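Local coordinates for protein histidine acid phosphatase (PDB 4ARU) that belongs to branch 2 of the histidine phosphatase superfamily, as a histidine acid phosphatase of the bacterium Hafnia alvei, at residues A123-L126 with K131-I134. Residues are numbered along the deposited sequence; the frame is centred on the assembly and turned at random.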
loop_
_atom_site.group_PDB
_atom_site.type_symbol
_atom_site.label_atom_id
_atom_site.label_comp_id
_atom_site.label_asym_id
_atom_site.label_seq_id
_atom_site.Cartn_x
_atom_site.Cartn_y
_atom_site.Cartn_z
ATOM N N ALA A 123 17.621 -6.395 -1.920
ATOM C CA ALA A 123 16.655 -5.484 -1.337
ATOM C C ALA A 123 17.150 -4.034 -1.376
ATOM O O ALA A 123 18.306 -3.764 -1.228
ATOM C CB ALA A 123 16.357 -5.891 0.098
ATOM N N ASP A 124 16.190 -3.133 -1.572
ATOM C CA ASP A 124 16.390 -1.699 -1.418
ATOM C C ASP A 124 16.042 -1.380 0.027
ATOM O O ASP A 124 14.893 -1.568 0.394
ATOM C CB ASP A 124 15.550 -0.929 -2.460
ATOM C CG ASP A 124 15.646 0.574 -2.322
ATOM O OD1 ASP A 124 16.191 1.056 -1.297
ATOM O OD2 ASP A 124 15.203 1.265 -3.275
ATOM N N PRO A 125 17.041 -0.920 0.811
ATOM C CA PRO A 125 16.749 -0.670 2.229
ATOM C C PRO A 125 15.748 0.427 2.504
ATOM O O PRO A 125 15.209 0.534 3.629
ATOM C CB PRO A 125 18.090 -0.290 2.785
ATOM C CG PRO A 125 18.740 0.431 1.645
ATOM C CD PRO A 125 18.406 -0.481 0.490
ATOM N N LEU A 126 15.407 1.239 1.500
ATOM C CA LEU A 126 14.342 2.203 1.690
ATOM C C LEU A 126 13.000 1.507 1.846
ATOM O O LEU A 126 12.165 1.955 2.647
ATOM C CB LEU A 126 14.223 3.140 0.496
ATOM C CG LEU A 126 13.181 4.237 0.593
ATOM C CD1 LEU A 126 13.450 5.225 1.720
ATOM C CD2 LEU A 126 13.132 4.976 -0.721
ATOM N N LYS A 131 15.042 -6.746 5.721
ATOM C CA LYS A 131 15.639 -7.728 4.798
ATOM C C LYS A 131 17.022 -7.265 4.319
ATOM O O LYS A 131 17.936 -8.068 4.165
ATOM C CB LYS A 131 14.681 -7.931 3.626
ATOM C CG LYS A 131 15.189 -8.829 2.521
ATOM C CD LYS A 131 14.039 -9.286 1.604
ATOM C CE LYS A 131 13.391 -8.143 0.830
ATOM N NZ LYS A 131 12.489 -8.583 -0.277
ATOM N N ALA A 132 17.199 -5.954 4.134
ATOM C CA ALA A 132 18.490 -5.362 3.731
ATOM C C ALA A 132 19.583 -5.385 4.814
ATOM O O ALA A 132 20.746 -5.058 4.573
ATOM C CB ALA A 132 18.276 -3.937 3.238
ATOM N N GLY A 133 19.171 -5.669 6.048
ATOM C CA GLY A 133 20.116 -5.763 7.163
ATOM C C GLY A 133 20.421 -4.475 7.908
ATOM O O GLY A 133 21.407 -4.427 8.670
ATOM N N ILE A 134 19.563 -3.456 7.746
ATOM C CA ILE A 134 19.787 -2.165 8.392
ATOM C C ILE A 134 19.539 -2.295 9.896
ATOM O O ILE A 134 20.295 -1.767 10.724
ATOM C CB ILE A 134 18.870 -1.073 7.819
ATOM C CG1 ILE A 134 19.081 -0.860 6.293
ATOM C CG2 ILE A 134 18.988 0.260 8.564
ATOM C CD1 ILE A 134 20.475 -0.383 5.875
#
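The Pro125 ring receives the methyl of Ala132 over one face and the end of Ile134 at its CB edge, within the loop of this histidine phosphatase fold that joins strand 115-116 to helix 139-150. Gln117 and Leu412 also touch the Pro125 side chain. Ala132 CB lies almost squarely above the ring, displaced toward its CA–CB side and 3.7 Å from Pro125 CB. Ile134 CG1, set beside the backbone N and anti to the carbonyl carbon (chi1 -60°), also comes to 3.7 Å from Pro125 CB, but from beyond the rim. Ile134 CD1 lies 3.9 Å from Pro125 CB. Farther along, Ala123 CB sits 4.2 Å from Ala132 CB and takes the Lys131 chain alongside. Lys131 CG lies beside the methyl, 4.0 Å from Ala123 CB, and the bend at chi3 (65°) folds CE back to 3.8 Å from Ala123 CB. The contact is thus apolar packing at the protein surface. Asp124 and Leu126 instead turn inward: Leu126 packs on helix 264-282, and Asp124 OD2 is hydrogen-bonded to Trp88 NE1 of strand 85-89. The other oxygen shapes the backbone around Pro125 as an Asx turn, Leu126 N donating to Asp124 OD1 at 2.9 Å from above the carboxylate plane, 43° out of it.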